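Long-range contact in cytochrome c2 (Rhodobacter sphaeroides, PDB 1CXA), which carries electrons on a covalently bound heme c, acting as donor to the oxidized bacteriochlorophyll in bacterial photosynthesis: residues G45-T50 with G68-E73. Sequence-based numbering, arbitrary orientation.
Sequences GRTAGT and GLAWDE. With HEC (heme c), chain C.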
ATOM      1  N   GLY A  45      -5.900  -6.319  -3.754  1.00 26.52           N
ATOM      2  CA  GLY A  45      -6.734  -7.393  -3.306  1.00 22.20           C
ATOM      3  C   GLY A  45      -5.981  -8.274  -2.330  1.00 24.36           C
ATOM      4  O   GLY A  45      -6.550  -9.193  -1.747  1.00 27.70           O
ATOM      5  N   ARG A  46      -4.843  -7.829  -1.835  1.00 23.20           N
ATOM      6  CA  ARG A  46      -4.112  -8.679  -0.920  1.00 20.36           C
ATOM      7  C   ARG A  46      -4.505  -8.428   0.526  1.00 23.25           C
ATOM      8  O   ARG A  46      -5.012  -7.359   0.890  1.00 25.52           O
ATOM      9  CB  ARG A  46      -2.646  -8.396  -1.118  1.00 23.40           C
ATOM     10  CG  ARG A  46      -1.727  -9.453  -0.546  1.00 26.05           C
ATOM     11  CD  ARG A  46      -0.502  -8.763   0.029  1.00 29.82           C
ATOM     12  NE  ARG A  46       0.565  -8.677  -0.930  1.00 36.21           N
ATOM     13  CZ  ARG A  46       1.247  -7.557  -1.009  1.00 34.00           C
ATOM     14  NH1 ARG A  46       0.987  -6.597  -0.154  1.00 33.94           N
ATOM     15  NH2 ARG A  46       2.224  -7.441  -1.879  1.00 30.13           N
ATOM     16  N   THR A  47      -4.398  -9.443   1.381  1.00 21.85           N
ATOM     17  CA  THR A  47      -4.788  -9.235   2.754  1.00 23.94           C
ATOM     18  C   THR A  47      -3.723  -8.445   3.448  1.00 25.59           C
ATOM     19  O   THR A  47      -2.519  -8.685   3.315  1.00 26.50           O
ATOM     20  CB  THR A  47      -4.999 -10.580   3.475  1.00 29.31           C
ATOM     21  OG1 THR A  47      -6.208 -11.097   2.959  1.00 34.16           O
ATOM     22  CG2 THR A  47      -5.132 -10.456   4.988  1.00 24.74           C
ATOM     23  N   ALA A  48      -4.167  -7.342   4.009  1.00 26.85           N
ATOM     24  CA  ALA A  48      -3.277  -6.445   4.697  1.00 24.29           C
ATOM     25  C   ALA A  48      -2.281  -7.119   5.625  1.00 25.19           C
ATOM     26  O   ALA A  48      -2.598  -8.114   6.260  1.00 27.88           O
ATOM     27  CB  ALA A  48      -4.159  -5.538   5.521  1.00 17.74           C
ATOM     28  N   GLY A  49      -1.007  -6.755   5.570  1.00 24.54           N
ATOM     29  CA  GLY A  49      -0.062  -7.323   6.518  1.00 27.22           C
ATOM     30  C   GLY A  49       0.301  -8.771   6.261  1.00 33.09           C
ATOM     31  O   GLY A  49       0.847  -9.446   7.137  1.00 31.17           O
ATOM     32  N   THR A  50       0.206  -9.224   5.006  1.00 33.55           N
ATOM     33  CA  THR A  50       0.574 -10.580   4.733  1.00 32.49           C
ATOM     34  C   THR A  50       1.637 -10.711   3.654  1.00 34.65           C
ATOM     35  O   THR A  50       1.791 -11.782   3.102  1.00 37.65           O
ATOM     36  CB  THR A  50      -0.662 -11.405   4.365  1.00 28.93           C
ATOM     37  OG1 THR A  50      -1.111 -10.906   3.124  1.00 28.10           O
ATOM     38  CG2 THR A  50      -1.744 -11.297   5.405  1.00 24.13           C
ATOM     39  N   GLY A  68      -9.791  -9.061   8.524  1.00 31.99           N
ATOM     40  CA  GLY A  68     -10.426  -9.166   7.206  1.00 34.27           C
ATOM     41  C   GLY A  68     -10.141  -8.034   6.224  1.00 36.20           C
ATOM     42  O   GLY A  68     -10.728  -8.000   5.146  1.00 37.68           O
ATOM     43  N   LEU A  69      -9.025  -7.326   6.371  1.00 34.76           N
ATOM     44  CA  LEU A  69      -8.778  -6.257   5.433  1.00 31.47           C
ATOM     45  C   LEU A  69      -7.916  -6.707   4.268  1.00 31.67           C
ATOM     46  O   LEU A  69      -6.942  -7.428   4.514  1.00 32.93           O
ATOM     47  CB  LEU A  69      -8.060  -5.100   6.114  1.00 28.50           C
ATOM     48  CG  LEU A  69      -7.506  -3.950   5.243  1.00 27.56           C
ATOM     49  CD1 LEU A  69      -8.620  -3.133   4.599  1.00 19.57           C
ATOM     50  CD2 LEU A  69      -6.621  -3.041   6.086  1.00 21.74           C
ATOM     51  N   ALA A  70      -8.502  -6.675   3.050  1.00 28.82           N
ATOM     52  CA  ALA A  70      -7.772  -6.955   1.814  1.00 26.82           C
ATOM     53  C   ALA A  70      -7.791  -5.627   1.027  1.00 27.47           C
ATOM     54  O   ALA A  70      -8.825  -4.951   0.864  1.00 25.91           O
ATOM     55  CB  ALA A  70      -8.488  -7.988   0.992  1.00 22.32           C
ATOM     56  N   TRP A  71      -6.707  -5.264   0.378  1.00 24.75           N
ATOM     57  CA  TRP A  71      -6.709  -3.944  -0.256  1.00 23.78           C
ATOM     58  C   TRP A  71      -7.546  -3.716  -1.509  1.00 22.55           C
ATOM     59  O   TRP A  71      -7.446  -4.433  -2.510  1.00 22.81           O
ATOM     60  CB  TRP A  71      -5.247  -3.580  -0.549  1.00 20.29           C
ATOM     61  CG  TRP A  71      -4.444  -3.396   0.726  1.00 20.19           C
ATOM     62  CD1 TRP A  71      -3.454  -4.286   1.059  1.00 17.74           C
ATOM     63  CD2 TRP A  71      -4.595  -2.377   1.632  1.00 17.85           C
ATOM     64  NE1 TRP A  71      -2.959  -3.832   2.197  1.00 19.83           N
ATOM     65  CE2 TRP A  71      -3.623  -2.699   2.568  1.00 19.37           C
ATOM     66  CE3 TRP A  71      -5.409  -1.291   1.840  1.00 18.82           C
ATOM     67  CZ2 TRP A  71      -3.450  -1.957   3.723  1.00 14.38           C
ATOM     68  CZ3 TRP A  71      -5.218  -0.542   2.996  1.00 20.35           C
ATOM     69  CH2 TRP A  71      -4.245  -0.869   3.940  1.00 13.92           C
ATOM     70  N   ASP A  72      -8.435  -2.746  -1.462  1.00 19.22           N
ATOM     71  CA  ASP A  72      -9.196  -2.375  -2.642  1.00 18.41           C
ATOM     72  C   ASP A  72      -8.959  -0.876  -2.791  1.00 19.80           C
ATOM     73  O   ASP A  72      -8.399  -0.255  -1.888  1.00 22.17           O
ATOM     74  CB  ASP A  72     -10.689  -2.680  -2.516  1.00 21.13           C
ATOM     75  CG  ASP A  72     -11.357  -2.172  -1.237  1.00 26.56           C
ATOM     76  OD1 ASP A  72     -10.885  -1.194  -0.688  1.00 29.43           O
ATOM     77  OD2 ASP A  72     -12.530  -2.459  -1.036  1.00 30.25           O
ATOM     78  N   GLU A  73      -9.628  -0.162  -3.672  1.00 20.28           N
ATOM     79  CA  GLU A  73      -9.287   1.244  -3.753  1.00 21.16           C
ATOM     80  C   GLU A  73      -9.681   2.026  -2.534  1.00 22.23           C
ATOM     81  O   GLU A  73      -9.072   3.041  -2.233  1.00 24.36           O
ATOM     82  CB  GLU A  73      -9.959   1.901  -4.948  1.00 17.38           C
ATOM     83  CG  GLU A  73      -9.410   3.295  -5.217  1.00 19.87           C
ATOM     84  CD  GLU A  73      -9.708   3.727  -6.632  1.00 23.18           C
ATOM     85  OE1 GLU A  73     -10.295   2.914  -7.335  1.00 28.16           O
ATOM     86  OE2 GLU A  73      -9.717   4.924  -6.897  1.00 22.92           O
TER
HETATM   87 FE   HEC C 126       3.828   2.485   2.384  1.00 21.71          FE
HETATM   88  CHA HEC C 126       2.711  -0.236   4.144  1.00 17.42           C
HETATM   89  CHB HEC C 126       1.304   2.104   0.209  1.00 21.16           C
HETATM   90  CHC HEC C 126       4.878   5.275   0.760  1.00 17.79           C
HETATM   91  CHD HEC C 126       6.454   2.754   4.533  1.00 19.24           C
HETATM   92  NA  HEC C 126       2.380   1.180   2.182  1.00 19.42           N
HETATM   93  C1A HEC C 126       2.035   0.114   3.009  1.00 17.49           C
HETATM   94  C2A HEC C 126       0.862  -0.578   2.521  1.00 22.15           C
HETATM   95  C3A HEC C 126       0.438   0.105   1.426  1.00 20.66           C
HETATM   96  C4A HEC C 126       1.395   1.167   1.219  1.00 19.35           C
HETATM   97  CMA HEC C 126      -0.889  -0.110   0.717  1.00 17.21           C
HETATM   98  CAA HEC C 126       0.280  -1.896   3.037  1.00 18.56           C
HETATM   99  CBA HEC C 126       0.709  -3.011   2.124  1.00 19.27           C
HETATM  100  CGA HEC C 126       0.618  -4.342   2.788  1.00 19.64           C
HETATM  101  O1A HEC C 126       1.410  -5.193   2.438  1.00 20.11           O
HETATM  102  O2A HEC C 126      -0.434  -4.623   3.332  1.00 22.02           O
HETATM  103  NB  HEC C 126       3.282   3.446   0.780  1.00 17.67           N
HETATM  104  C1B HEC C 126       2.181   3.164   0.001  1.00 22.27           C
HETATM  105  C2B HEC C 126       2.017   4.114  -1.071  1.00 22.10           C
HETATM  106  C3B HEC C 126       3.042   5.030  -0.950  1.00 19.28           C
HETATM  107  C4B HEC C 126       3.800   4.595   0.216  1.00 19.91           C
HETATM  108  CMB HEC C 126       0.925   3.997  -2.141  1.00 15.50           C
HETATM  109  CAB HEC C 126       3.256   6.172  -1.762  1.00 15.98           C
HETATM  110  CBB HEC C 126       2.233   7.203  -1.922  1.00 13.88           C
HETATM  111  NC  HEC C 126       5.308   3.752   2.639  1.00 21.26           N
HETATM  112  C1C HEC C 126       5.581   4.894   1.891  1.00 18.04           C
HETATM  113  C2C HEC C 126       6.775   5.561   2.382  1.00 18.19           C
HETATM  114  C3C HEC C 126       7.261   4.822   3.398  1.00 20.29           C
HETATM  115  C4C HEC C 126       6.340   3.716   3.564  1.00 19.78           C
HETATM  116  CMC HEC C 126       7.434   6.819   1.811  1.00 19.36           C
HETATM  117  CAC HEC C 126       8.489   5.029   4.042  1.00 21.73           C
HETATM  118  CBC HEC C 126       8.758   6.252   4.769  1.00 22.21           C
HETATM  119  ND  HEC C 126       4.429   1.490   3.962  1.00 17.20           N
HETATM  120  C1D HEC C 126       5.564   1.728   4.734  1.00 22.52           C
HETATM  121  C2D HEC C 126       5.654   0.793   5.831  1.00 21.31           C
HETATM  122  C3D HEC C 126       4.585  -0.002   5.776  1.00 16.32           C
HETATM  123  C4D HEC C 126       3.841   0.401   4.600  1.00 17.15           C
HETATM  124  CMD HEC C 126       6.775   0.698   6.835  1.00 18.98           C
HETATM  125  CAD HEC C 126       4.131  -0.914   6.882  1.00 17.08           C
HETATM  126  CBD HEC C 126       2.990  -0.309   7.677  1.00 21.41           C
HETATM  127  CGD HEC C 126       2.860  -0.978   9.033  1.00 26.46           C
HETATM  128  O1D HEC C 126       2.217  -0.426   9.921  1.00 22.90           O
HETATM  129  O2D HEC C 126       3.202  -2.146   9.104  1.00 27.09           O
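Trp71 N donates to Arg46 O at 2.7 Å, and Ala48 N reaches Leu69 O at 2.8 Å. These two bonds frame a single antiparallel beta bridge between Thr47 and Ala70. Gly45 N bonds to Trp71 O at 2.7 Å, one residue out of step with regular antiparallel pairing, which would use Arg46 N. Ala70 CA sits 2.9 Å from Arg46 O in a CA-H...O contact.

Both segments meet one propionate of heme c: Trp71 NE1 bonds to its O2A at 2.9 Å, with the oxygen at the indole edge and in its plane. Trp71 CG lies anti to the carbonyl carbon (chi1 -66°), which goes with this edge facing the propionate. Gly49 N, in the type II turn Thr47-Thr50, gives O2A a nearly straight bond (169°). Arg46 NH1 lies 3.0 Å from O1A, while its NH2 bonds to Asn39 O. Two N-H groups thus grip O2A, and the nearby arginine would probably favour the charged form.

Leu69 CD2 lies over one indole face, offset toward the rim, and heme CMA over the centre of the other. Ala48 CB packs against Leu69 CD2 at 3.6 Å. Met61 of helix 59-66 touches Ala48 and Trp71. Tryptophan and arginine at a heme propionate recall the propionate site of mitochondrial-type cytochromes c, to which the c2 proteins are related.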